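Local atomic coordinates of subtilisin-like serine protease (Fervidobacterium pennivorans, PDB entry 1R6V), a protein that degrades keratin into peptides as a calcium-binding, subtilisin-like serine protease, which lets its bacterium grow on native feathers. Residues S194-S199 against P228-D233; S349-E354 against G371-Y376. The protein carries 1 engineered substitution. All blocks are in the same frame, centred on the assembly; numbering follows the deposited sequence.

Interaction 1. Residues S194-S199 against P228-D233; sequences SSYGGS and PIVIFD
Tyr196 and Gly197 meet Val230, Phe232 and Asp233 in a buried packing contact without hydrogen bonds between the segments, where the loop leading into helix 200-209 lies against the end of strand 225-230. The closest approach is made by a glycine: Gly197 CA sits 3.1 Å from Phe232 O, close enough for a CA-H...O contact bent to 135° at the hydrogen. A beta carbon on Gly197 would run into that same carbonyl oxygen, so a residue without a side chain suits the place. The Tyr196 and Asp233 side chains run alongside each other in one direction, the phenol ring and the carboxylate turned only 22° from each other. Asp233 OD1 comes to 3.5 Å from Tyr196 CB, while OD2 forms a salt bridge with Arg181, which also makes a cation-pi contact with the tyrosine ring. Residues 195-198 form a type I beta turn, and in this subtilisin-type catalytic domain it faces the C-terminal end of a parallel strand of the central sheet, next to the strand that carries Asp162, assigned to the charge relay system. Val230 CG2 stands anti to its own carbonyl carbon, and this methyl reaches the edge of the Tyr196 ring, 4.4 Å from CD2. It also lies 3.9 Å from Ser194 O; the compact beta-branched valine suits a strand end pressed against a loop. Two residues earlier on the strand, the Pro228 ring presents its CB to Ser194 OG at 3.8 Å; that hydroxyl is hydrogen-bonded to the backbone of Val165.

Interaction 2. Residues S349-E354 against G371-Y376; sequences STVPGE and GGTYDY
Thr350 sets its methyl CG2 against the Tyr374 ring at a slant, 3.7 Å from CE2, while its hydroxyl turns to the carbonyl of Thr202. The two residues form a non-hydrogen-bonded antiparallel pair, and beside it Ser349 and Asp375 form a hydrogen-bonded one. Asp375 N gives Ser349 O a 3.1 Å bond nearly in line with the carbonyl, and Ser349 N returns one to Asp375 O. Further along, Val351 N meets Thr373 O at 3.1 Å, from above the carbonyl plane although the N-H...O angle is almost straight at 171°. Thr373 OG1 stands between its own backbone N and carbonyl carbon (chi1 45°), from where it donates to Val351 O at 2.7 Å. Alanine in place of this threonine is likely to leave Val351 O without this donor and to open a gap beside Gly353, whose CA lies 4.1 Å from the threonine methyl CG2. The valine branch CG1 packs on Asp375 CB at 3.9 Å; being beta-branched, Val351 suits an extended chain. Tyr374 OH is hydrogen-bonded to Asp171, a calcium ligand, so the aromatic residue links the strand pair to the metal site. Strand 374-378 runs between strands 347-350 and 104-105, and helix 200-209 packs against Ser349, Val351 and Pro352.

Interactions 1 and 2 belong to one catalytic domain, with centres about 16 Å apart, and they meet at Ser199 and Pro352: Ser199 CB packs on Pro352 CD at 3.4 Å, and Ser195 OG lies 4.1 Å from Pro352 CB. Helix 200-209, which begins where 194-199 ends, connects the two. Its first residue, Ala200, is an engineered substitution at a position assigned to the charge relay. In interaction 1 the Phe232 side chain is about 6 Å from that of Asp162 and about 8 Å from that of Ala200. Interaction 2 instead borders the metal site, its Tyr374 side chain about 6 Å from the calcium ion.

Interaction 1. Residues S194-S199 against P228-D233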
# COMPACT_ATOMS: atom_id res chain seq x y z
N SER A 194 -20.07 -11.12 15.09
CA SER A 194 -19.25 -9.92 15.06
C SER A 194 -19.51 -9.13 13.79
O SER A 194 -18.69 -8.33 13.37
CB SER A 194 -17.75 -10.27 15.15
OG SER A 194 -17.36 -11.14 14.09
N SER A 195 -20.70 -9.32 13.21
CA SER A 195 -21.06 -8.67 11.96
C SER A 195 -21.36 -7.16 12.04
O SER A 195 -22.31 -6.66 11.45
CB SER A 195 -22.24 -9.43 11.30
OG SER A 195 -23.40 -9.46 12.12
N TYR A 196 -20.52 -6.43 12.77
CA TYR A 196 -20.69 -4.99 12.93
C TYR A 196 -20.77 -4.16 11.64
O TYR A 196 -21.49 -3.16 11.59
CB TYR A 196 -19.55 -4.44 13.80
CG TYR A 196 -19.52 -5.01 15.20
CD1 TYR A 196 -20.50 -4.65 16.13
CD2 TYR A 196 -18.55 -5.93 15.58
CE1 TYR A 196 -20.50 -5.19 17.40
CE2 TYR A 196 -18.55 -6.48 16.85
CZ TYR A 196 -19.54 -6.11 17.75
OH TYR A 196 -19.56 -6.65 19.01
N GLY A 197 -20.04 -4.58 10.60
CA GLY A 197 -20.02 -3.81 9.37
C GLY A 197 -21.01 -4.21 8.28
O GLY A 197 -21.05 -3.60 7.22
N GLY A 198 -21.81 -5.23 8.54
CA GLY A 198 -22.77 -5.65 7.54
C GLY A 198 -22.68 -7.14 7.28
O GLY A 198 -22.07 -7.87 8.06
N SER A 199 -23.23 -7.57 6.15
CA SER A 199 -23.30 -8.98 5.80
C SER A 199 -22.16 -9.62 5.02
O SER A 199 -22.04 -10.84 5.02
CB SER A 199 -24.60 -9.23 5.02
OG SER A 199 -24.53 -8.55 3.77
N PRO A 228 -12.32 -13.94 12.46
CA PRO A 228 -12.81 -12.63 12.01
C PRO A 228 -11.97 -11.44 12.51
O PRO A 228 -11.60 -11.38 13.69
CB PRO A 228 -14.24 -12.58 12.54
CG PRO A 228 -14.25 -13.56 13.67
CD PRO A 228 -13.32 -14.65 13.26
N ILE A 229 -11.64 -10.54 11.59
CA ILE A 229 -10.89 -9.32 11.90
C ILE A 229 -11.80 -8.22 11.38
O ILE A 229 -12.03 -8.11 10.17
CB ILE A 229 -9.51 -9.25 11.19
CG1 ILE A 229 -8.65 -10.48 11.55
CG2 ILE A 229 -8.81 -7.93 11.57
CD1 ILE A 229 -8.17 -10.56 13.04
N VAL A 230 -12.34 -7.41 12.28
CA VAL A 230 -13.27 -6.38 11.87
C VAL A 230 -12.60 -5.09 11.45
O VAL A 230 -12.10 -4.34 12.29
CB VAL A 230 -14.27 -6.09 13.03
CG1 VAL A 230 -15.32 -5.06 12.59
CG2 VAL A 230 -14.94 -7.39 13.44
N ILE A 231 -12.58 -4.82 10.14
CA ILE A 231 -12.00 -3.58 9.68
C ILE A 231 -13.02 -2.60 9.10
O ILE A 231 -12.68 -1.45 8.81
CB ILE A 231 -10.81 -3.82 8.71
CG1 ILE A 231 -11.26 -4.51 7.41
CG2 ILE A 231 -9.75 -4.64 9.43
CD1 ILE A 231 -10.32 -4.18 6.23
N PHE A 232 -14.25 -3.09 8.91
CA PHE A 232 -15.38 -2.25 8.51
C PHE A 232 -16.34 -2.52 9.65
O PHE A 232 -16.98 -3.56 9.73
CB PHE A 232 -15.96 -2.63 7.15
CG PHE A 232 -15.17 -2.05 6.03
CD1 PHE A 232 -14.10 -2.76 5.49
CD2 PHE A 232 -15.40 -0.75 5.59
CE1 PHE A 232 -13.26 -2.18 4.54
CE2 PHE A 232 -14.57 -0.15 4.65
CZ PHE A 232 -13.49 -0.87 4.12
N ASP A 233 -16.35 -1.56 10.56
CA ASP A 233 -17.14 -1.62 11.78
C ASP A 233 -18.44 -0.82 11.61
O ASP A 233 -18.81 -0.45 10.49
CB ASP A 233 -16.26 -1.05 12.91
CG ASP A 233 -16.57 -1.66 14.27
OD1 ASP A 233 -17.73 -1.55 14.71
OD2 ASP A 233 -15.65 -2.22 14.91

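Interaction 2. Residues S349-E354 against G371-Y376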
# COMPACT_ATOMS: atom_id res chain seq x y z
N SER A 349 -24.39 -18.21 -0.32
CA SER A 349 -23.67 -18.37 0.94
C SER A 349 -24.46 -17.83 2.12
O SER A 349 -25.56 -17.31 1.98
CB SER A 349 -22.32 -17.68 0.88
OG SER A 349 -21.52 -18.10 1.99
N THR A 350 -23.85 -17.99 3.29
CA THR A 350 -24.41 -17.56 4.56
C THR A 350 -24.45 -16.04 4.74
O THR A 350 -23.51 -15.35 4.36
CB THR A 350 -23.57 -18.15 5.72
OG1 THR A 350 -22.18 -17.94 5.45
CG2 THR A 350 -23.80 -19.65 5.86
N VAL A 351 -25.55 -15.51 5.29
CA VAL A 351 -25.61 -14.08 5.60
C VAL A 351 -26.14 -14.02 7.03
O VAL A 351 -26.75 -14.97 7.51
CB VAL A 351 -26.52 -13.24 4.63
CG1 VAL A 351 -25.95 -13.28 3.22
CG2 VAL A 351 -27.97 -13.70 4.68
N PRO A 352 -25.87 -12.91 7.73
CA PRO A 352 -26.35 -12.80 9.11
C PRO A 352 -27.86 -12.95 9.21
O PRO A 352 -28.59 -12.53 8.31
CB PRO A 352 -25.87 -11.42 9.54
CG PRO A 352 -25.71 -10.68 8.24
CD PRO A 352 -25.13 -11.71 7.33
N GLY A 353 -28.33 -13.54 10.30
CA GLY A 353 -29.76 -13.73 10.49
C GLY A 353 -30.53 -12.43 10.70
O GLY A 353 -29.94 -11.39 10.98
N GLU A 354 -31.85 -12.49 10.59
CA GLU A 354 -32.70 -11.31 10.73
C GLU A 354 -32.44 -10.47 11.97
O GLU A 354 -32.50 -9.24 11.90
CB GLU A 354 -34.17 -11.73 10.71
CG GLU A 354 -34.61 -12.30 9.38
CD GLU A 354 -36.12 -12.43 9.29
OE1 GLU A 354 -36.82 -11.56 9.84
OE2 GLU A 354 -36.60 -13.39 8.65
N GLY A 371 -32.72 -23.44 9.64
CA GLY A 371 -33.14 -22.16 10.18
C GLY A 371 -32.20 -21.02 9.82
O GLY A 371 -32.38 -19.90 10.29
N GLY A 372 -31.19 -21.31 9.00
CA GLY A 372 -30.25 -20.26 8.62
C GLY A 372 -30.68 -19.39 7.45
O GLY A 372 -31.56 -19.75 6.68
N THR A 373 -30.04 -18.23 7.33
CA THR A 373 -30.32 -17.27 6.26
C THR A 373 -29.22 -17.28 5.22
O THR A 373 -28.04 -17.33 5.55
CB THR A 373 -30.44 -15.85 6.83
OG1 THR A 373 -29.36 -15.62 7.75
CG2 THR A 373 -31.78 -15.70 7.58
N TYR A 374 -29.61 -17.22 3.95
CA TYR A 374 -28.65 -17.27 2.85
C TYR A 374 -29.03 -16.27 1.77
O TYR A 374 -30.16 -15.81 1.73
CB TYR A 374 -28.67 -18.65 2.19
CG TYR A 374 -28.29 -19.77 3.13
CD1 TYR A 374 -29.20 -20.28 4.05
CD2 TYR A 374 -26.99 -20.27 3.13
CE1 TYR A 374 -28.82 -21.26 4.96
CE2 TYR A 374 -26.60 -21.24 4.03
CZ TYR A 374 -27.51 -21.72 4.95
OH TYR A 374 -27.10 -22.65 5.86
N ASP A 375 -28.08 -15.95 0.91
CA ASP A 375 -28.37 -15.06 -0.20
C ASP A 375 -27.35 -15.29 -1.30
O ASP A 375 -26.26 -15.83 -1.07
CB ASP A 375 -28.35 -13.57 0.20
CG ASP A 375 -29.36 -12.74 -0.59
OD1 ASP A 375 -29.83 -13.24 -1.64
OD2 ASP A 375 -29.68 -11.60 -0.16
N TYR A 376 -27.73 -14.88 -2.50
CA TYR A 376 -26.88 -15.02 -3.68
C TYR A 376 -26.24 -13.67 -3.99
O TYR A 376 -26.94 -12.68 -4.21
CB TYR A 376 -27.71 -15.45 -4.91
CG TYR A 376 -28.48 -16.73 -4.74
CD1 TYR A 376 -29.70 -16.74 -4.07
CD2 TYR A 376 -28.01 -17.94 -5.25
CE1 TYR A 376 -30.43 -17.89 -3.90
CE2 TYR A 376 -28.74 -19.13 -5.09
CZ TYR A 376 -29.95 -19.08 -4.41
OH TYR A 376 -30.70 -20.21 -4.20